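Local coordinates for glutathione S-transferase (PDB 6NV6), which binds glutathione and, as a theta class transferase, probably conjugates it to electrophilic substrates, at residues W100-F105 with S136-R142; G166-Y170 with Y198-T204. One frame throughout, in Å; residues are numbered along the deposited sequence.

Contact 1 (W100-F105 with S136-R142)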
loop_
_atom_site.group_PDB
_atom_site.type_symbol
_atom_site.label_atom_id
_atom_site.label_comp_id
_atom_site.label_asym_id
_atom_site.label_seq_id
_atom_site.Cartn_x
_atom_site.Cartn_y
_atom_site.Cartn_z
ATOM N N TRP A 100 -1.452 11.163 0.575
ATOM C CA TRP A 100 -1.622 11.138 2.024
ATOM C C TRP A 100 -0.950 9.915 2.651
ATOM O O TRP A 100 -0.403 9.998 3.759
ATOM C CB TRP A 100 -3.117 11.186 2.341
ATOM C CG TRP A 100 -3.481 11.129 3.795
ATOM C CD1 TRP A 100 -3.731 12.182 4.612
ATOM C CD2 TRP A 100 -3.696 9.951 4.583
ATOM N NE1 TRP A 100 -4.064 11.743 5.874
ATOM C CE2 TRP A 100 -4.053 10.375 5.879
ATOM C CE3 TRP A 100 -3.610 8.576 4.322
ATOM C CZ2 TRP A 100 -4.317 9.483 6.908
ATOM C CZ3 TRP A 100 -3.877 7.683 5.356
ATOM C CH2 TRP A 100 -4.223 8.143 6.629
ATOM N N THR A 101 -0.979 8.773 1.963
ATOM C CA THR A 101 -0.303 7.592 2.485
ATOM C C THR A 101 1.181 7.869 2.683
ATOM O O THR A 101 1.758 7.526 3.724
ATOM C CB THR A 101 -0.513 6.404 1.541
ATOM O OG1 THR A 101 -1.900 6.057 1.505
ATOM C CG2 THR A 101 0.280 5.199 2.016
ATOM N N THR A 102 1.810 8.504 1.700
ATOM C CA THR A 102 3.220 8.836 1.830
ATOM C C THR A 102 3.434 10.014 2.778
ATOM O O THR A 102 4.267 9.945 3.689
ATOM C CB THR A 102 3.807 9.130 0.453
ATOM O OG1 THR A 102 3.672 7.963 -0.375
ATOM C CG2 THR A 102 5.272 9.521 0.578
ATOM N N SER A 103 2.684 11.101 2.587
ATOM C CA SER A 103 2.982 12.329 3.309
ATOM C C SER A 103 2.665 12.224 4.798
ATOM O O SER A 103 3.305 12.905 5.611
ATOM C CB SER A 103 2.215 13.493 2.681
ATOM O OG SER A 103 0.908 13.604 3.212
ATOM N N THR A 104 1.693 11.395 5.182
ATOM C CA THR A 104 1.156 11.496 6.533
ATOM C C THR A 104 1.163 10.171 7.288
ATOM O O THR A 104 1.402 10.149 8.496
ATOM C CB THR A 104 -0.274 12.057 6.475
ATOM O OG1 THR A 104 -0.255 13.347 5.852
ATOM C CG2 THR A 104 -0.871 12.193 7.867
ATOM N N PHE A 105 0.915 9.056 6.609
ATOM C CA PHE A 105 0.742 7.810 7.339
ATOM C C PHE A 105 2.007 6.968 7.411
ATOM O O PHE A 105 2.299 6.387 8.463
ATOM C CB PHE A 105 -0.380 6.982 6.710
ATOM C CG PHE A 105 -0.569 5.645 7.360
ATOM C CD1 PHE A 105 -1.148 5.553 8.607
ATOM C CD2 PHE A 105 -0.142 4.479 6.730
ATOM C CE1 PHE A 105 -1.314 4.320 9.218
ATOM C CE2 PHE A 105 -0.310 3.228 7.333
ATOM C CZ PHE A 105 -0.895 3.151 8.582
ATOM N N SER A 136 -0.976 6.447 14.498
ATOM C CA SER A 136 -1.397 5.572 13.411
ATOM C C SER A 136 -2.910 5.407 13.421
ATOM O O SER A 136 -3.592 5.644 12.410
ATOM C CB SER A 136 -0.708 4.213 13.548
ATOM O OG SER A 136 0.664 4.294 13.186
ATOM N N GLY A 137 -3.444 5.052 14.597
ATOM C CA GLY A 137 -4.869 4.797 14.726
ATOM C C GLY A 137 -5.730 5.999 14.383
ATOM O O GLY A 137 -6.725 5.881 13.661
ATOM N N GLU A 138 -5.370 7.175 14.903
ATOM C CA GLU A 138 -6.229 8.330 14.660
ATOM C C GLU A 138 -6.036 8.882 13.258
ATOM O O GLU A 138 -6.961 9.485 12.705
ATOM C CB GLU A 138 -5.998 9.428 15.703
ATOM C CG GLU A 138 -6.594 9.120 17.106
ATOM C CD GLU A 138 -7.927 8.327 17.082
ATOM O OE1 GLU A 138 -8.960 8.902 16.676
ATOM O OE2 GLU A 138 -7.950 7.138 17.496
ATOM N N LEU A 139 -4.865 8.678 12.665
ATOM C CA LEU A 139 -4.719 8.952 11.241
ATOM C C LEU A 139 -5.621 8.037 10.427
ATOM O O LEU A 139 -6.381 8.497 9.565
ATOM C CB LEU A 139 -3.261 8.784 10.817
ATOM C CG LEU A 139 -2.317 9.908 11.271
ATOM C CD1 LEU A 139 -0.857 9.592 10.941
ATOM C CD2 LEU A 139 -2.756 11.237 10.673
ATOM N N LEU A 140 -5.560 6.729 10.700
ATOM C CA LEU A 140 -6.416 5.791 9.982
ATOM C C LEU A 140 -7.897 6.123 10.145
ATOM O O LEU A 140 -8.695 5.863 9.233
ATOM C CB LEU A 140 -6.127 4.369 10.452
ATOM C CG LEU A 140 -4.834 3.847 9.830
ATOM C CD1 LEU A 140 -4.550 2.417 10.271
ATOM C CD2 LEU A 140 -4.917 3.978 8.302
ATOM N N ALA A 141 -8.280 6.697 11.294
ATOM C CA ALA A 141 -9.660 7.123 11.492
ATOM C C ALA A 141 -10.126 8.072 10.393
ATOM O O ALA A 141 -11.314 8.086 10.044
ATOM C CB ALA A 141 -9.801 7.786 12.862
ATOM N N ARG A 142 -9.206 8.851 9.819
ATOM C CA ARG A 142 -9.571 9.723 8.709
ATOM C C ARG A 142 -9.922 8.911 7.465
ATOM O O ARG A 142 -10.924 9.187 6.791
ATOM C CB ARG A 142 -8.435 10.705 8.418
ATOM C CG ARG A 142 -8.280 11.829 9.447
ATOM C CD ARG A 142 -6.919 12.501 9.307
ATOM N NE ARG A 142 -6.489 13.191 10.524
ATOM C CZ ARG A 142 -5.308 13.794 10.669
ATOM N NH1 ARG A 142 -4.431 13.803 9.676
ATOM N NH2 ARG A 142 -5.005 14.397 11.808
#

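Contact 2 (G166-Y170 with Y198-T204)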
loop_
_atom_site.group_PDB
_atom_site.type_symbol
_atom_site.label_atom_id
_atom_site.label_comp_id
_atom_site.label_asym_id
_atom_site.label_seq_id
_atom_site.Cartn_x
_atom_site.Cartn_y
_atom_site.Cartn_z
ATOM N N GLY A 166 -3.696 0.558 0.697
ATOM C CA GLY A 166 -4.065 -0.847 0.743
ATOM C C GLY A 166 -2.883 -1.761 0.999
ATOM O O GLY A 166 -3.028 -2.802 1.649
ATOM N N SER A 167 -1.699 -1.387 0.510
ATOM C CA SER A 167 -0.522 -2.215 0.744
ATOM C C SER A 167 0.005 -2.065 2.165
ATOM O O SER A 167 0.616 -3.000 2.696
ATOM C CB SER A 167 0.568 -1.888 -0.279
ATOM O OG SER A 167 0.042 -1.748 -1.588
ATOM N N PHE A 168 -0.211 -0.906 2.793
ATOM C CA PHE A 168 0.144 -0.765 4.203
ATOM C C PHE A 168 -0.868 -1.459 5.100
ATOM O O PHE A 168 -0.486 -2.088 6.096
ATOM C CB PHE A 168 0.231 0.709 4.599
ATOM C CG PHE A 168 1.509 1.383 4.190
ATOM C CD1 PHE A 168 2.629 1.322 4.992
ATOM C CD2 PHE A 168 1.582 2.099 3.005
ATOM C CE1 PHE A 168 3.804 1.957 4.615
ATOM C CE2 PHE A 168 2.754 2.731 2.624
ATOM C CZ PHE A 168 3.872 2.655 3.437
ATOM N N ILE A 169 -2.157 -1.373 4.749
ATOM C CA ILE A 169 -3.205 -1.788 5.676
ATOM C C ILE A 169 -3.198 -3.292 5.894
ATOM O O ILE A 169 -3.789 -3.778 6.872
ATOM C CB ILE A 169 -4.584 -1.303 5.195
ATOM C CG1 ILE A 169 -5.397 -0.818 6.389
ATOM C CG2 ILE A 169 -5.315 -2.397 4.443
ATOM C CD1 ILE A 169 -4.882 0.483 6.961
ATOM N N TYR A 170 -2.531 -4.042 5.015
ATOM C CA TYR A 170 -2.242 -5.437 5.317
ATOM C C TYR A 170 -1.384 -5.548 6.576
ATOM O O TYR A 170 -1.702 -6.306 7.500
ATOM C CB TYR A 170 -1.552 -6.096 4.123
ATOM C CG TYR A 170 -1.045 -7.488 4.425
ATOM C CD1 TYR A 170 -1.933 -8.515 4.730
ATOM C CD2 TYR A 170 0.318 -7.778 4.413
ATOM C CE1 TYR A 170 -1.486 -9.779 5.004
ATOM C CE2 TYR A 170 0.774 -9.048 4.689
ATOM C CZ TYR A 170 -0.137 -10.042 4.980
ATOM O OH TYR A 170 0.308 -11.311 5.249
ATOM N N TYR A 198 -4.312 -8.795 -5.109
ATOM C CA TYR A 198 -3.944 -8.378 -3.764
ATOM C C TYR A 198 -3.363 -9.539 -2.960
ATOM O O TYR A 198 -2.412 -9.358 -2.189
ATOM C CB TYR A 198 -5.164 -7.788 -3.072
ATOM C CG TYR A 198 -4.899 -7.199 -1.708
ATOM C CD1 TYR A 198 -4.390 -5.908 -1.577
ATOM C CD2 TYR A 198 -5.201 -7.915 -0.557
ATOM C CE1 TYR A 198 -4.173 -5.353 -0.336
ATOM C CE2 TYR A 198 -4.980 -7.371 0.690
ATOM C CZ TYR A 198 -4.468 -6.088 0.799
ATOM O OH TYR A 198 -4.249 -5.540 2.050
ATOM N N GLN A 199 -3.921 -10.740 -3.128
ATOM C CA GLN A 199 -3.397 -11.905 -2.420
ATOM C C GLN A 199 -1.969 -12.219 -2.852
ATOM O O GLN A 199 -1.113 -12.537 -2.017
ATOM C CB GLN A 199 -4.293 -13.116 -2.673
ATOM C CG GLN A 199 -5.676 -13.031 -2.071
ATOM C CD GLN A 199 -6.625 -13.998 -2.736
ATOM O OE1 GLN A 199 -6.194 -14.885 -3.469
ATOM N NE2 GLN A 199 -7.922 -13.833 -2.494
ATOM N N ARG A 200 -1.696 -12.148 -4.153
ATOM C CA ARG A 200 -0.363 -12.475 -4.643
ATOM C C ARG A 200 0.604 -11.307 -4.497
ATOM O O ARG A 200 1.802 -11.515 -4.276
ATOM C CB ARG A 200 -0.441 -12.916 -6.102
ATOM C CG ARG A 200 -1.232 -14.190 -6.317
ATOM C CD ARG A 200 -1.227 -14.574 -7.786
ATOM N NE ARG A 200 -1.729 -13.476 -8.602
ATOM C CZ ARG A 200 -2.952 -13.433 -9.125
ATOM N NH1 ARG A 200 -3.383 -12.334 -9.740
ATOM N NH2 ARG A 200 -3.769 -14.467 -8.954
ATOM N N GLY A 201 0.110 -10.077 -4.626
ATOM C CA GLY A 201 0.983 -8.921 -4.605
ATOM C C GLY A 201 1.291 -8.364 -3.230
ATOM O O GLY A 201 2.385 -7.839 -3.013
ATOM N N VAL A 202 0.351 -8.466 -2.292
ATOM C CA VAL A 202 0.452 -7.775 -1.015
ATOM C C VAL A 202 0.600 -8.745 0.148
ATOM O O VAL A 202 1.422 -8.524 1.040
ATOM C CB VAL A 202 -0.757 -6.832 -0.802
ATOM C CG1 VAL A 202 -0.662 -6.099 0.528
ATOM C CG2 VAL A 202 -0.849 -5.856 -1.937
ATOM N N MET A 203 -0.173 -9.824 0.162
ATOM C CA MET A 203 -0.254 -10.646 1.369
ATOM C C MET A 203 0.902 -11.639 1.383
ATOM O O MET A 203 0.749 -12.844 1.176
ATOM C CB MET A 203 -1.606 -11.334 1.471
ATOM C CG MET A 203 -2.771 -10.354 1.427
ATOM S SD MET A 203 -4.394 -11.108 1.284
ATOM C CE MET A 203 -4.550 -11.735 2.955
ATOM N N THR A 204 2.078 -11.110 1.680
ATOM C CA THR A 204 3.314 -11.865 1.731
ATOM C C THR A 204 3.731 -12.050 3.189
ATOM O O THR A 204 3.037 -11.633 4.125
ATOM C CB THR A 204 4.400 -11.159 0.913
ATOM O OG1 THR A 204 4.691 -9.875 1.488
ATOM C CG2 THR A 204 3.940 -10.968 -0.530
#

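Contact 1 (W100-F105 with S136-R142)
With CG anti to the backbone N in both Trp-100 (chi1 178°) and Phe-105 (chi1 177°), these two rings of helix 88-118 are carried across to Leu-139 and Leu-140 of helix 126-146, whose own CG atoms are instead anti to the carbonyl carbon. The short segments run at 146° to each other with axes 11.4 Å apart, and side chains make the contact between them. Leu-139 fills the middle: its CB lies 4.1 Å from CZ2 of Trp-100, while its CD2 meets the methyl CG2 of Thr-104 at 3.5 Å. The indole turns its edge to the neighbouring helix, bringing CZ2 near the carbonyl oxygen Leu-139 O. Deeper in, CE1 of Phe-105 approaches CG of Leu-140 at 3.6 Å, and Leu-140 CD2 makes an off-centre CH-pi contact, 4.2 Å from the centroid of the Phe-105 ring. At the outer end, within 136-142, the Arg-142 guanidinium has Leu-139 CD2 above one face, displaced toward its rim, and its NH1 comes near the indole edge. Helix 163-174 adds Trp-172 against Leu-140 and Ser-136, while the Ser-136 hydroxyl is bonded back to Ala-132 O in its own helix. Across this interface no hydrogen bond forms, which implies that the two helices of the all-helical domain are held here by apolar and aromatic packing.

Contact 2 (G166-Y170 with Y198-T204)
The Tyr-170 ring offers one face to the backbone of Met-203, whose CA stands 3.8 Å from the ring centroid and 18° off its normal, a CH-pi contact. The Met-203 side chain stands roughly perpendicular to that of Tyr-170, its CG 3.8 Å from Tyr-170 CE1. Val-202 and Tyr-170 run alongside each other, pointing opposite ways, with CG1 of the valine 3.7 Å from Tyr-170 CB. Tyr-170 turns its ring opposite its own backbone nitrogen (chi1 172°), which carries the hydroxyl out to donate to Thr-204 O (3.0 Å), tilted 21° from the carbonyl plane. Tyr-198 answers from the other segment: its OH donates to Gly-166 O, also at 3.0 Å, which lies at the ring edge, in plane. That OH is also 3.4 Å from Tyr-170 CB, and so sits between the carbonyl and the start of the other tyrosine. Helix 13-25 closes in with Trp-20, which touches Val-202 and meets the Tyr-198 ring edge-to-face. Met-203 centres an inverse gamma turn just beyond helix 196-201, and the contact belongs to the glutathione transferase fold, where the chain leaves its last helix, packs on helix 163-174 and returns toward the thioredoxin-like domain.

Helix 163-174 is the shared element: it carries one side of contact 2 and, with Ile-169 and Phe-168, reaches contact 1, whose centre is about 17 Å from that of contact 2. Thr-101 CG2 meets Phe-168 CD2 at 3.5 Å, Leu-140 CD2 lies 3.7 Å from Ile-169 CD1, and Phe-105 CE2 is 3.8 Å from Phe-168 CB; these three apolar touches connect the two contacts. Contact 1 joins two long helices within the helical part, whereas contact 2, closer to the centre of the chain, adds hydrogen bonds and borders the thioredoxin-like domain through helix 13-25. In glutathione transferases that domain supplies most of the glutathione site.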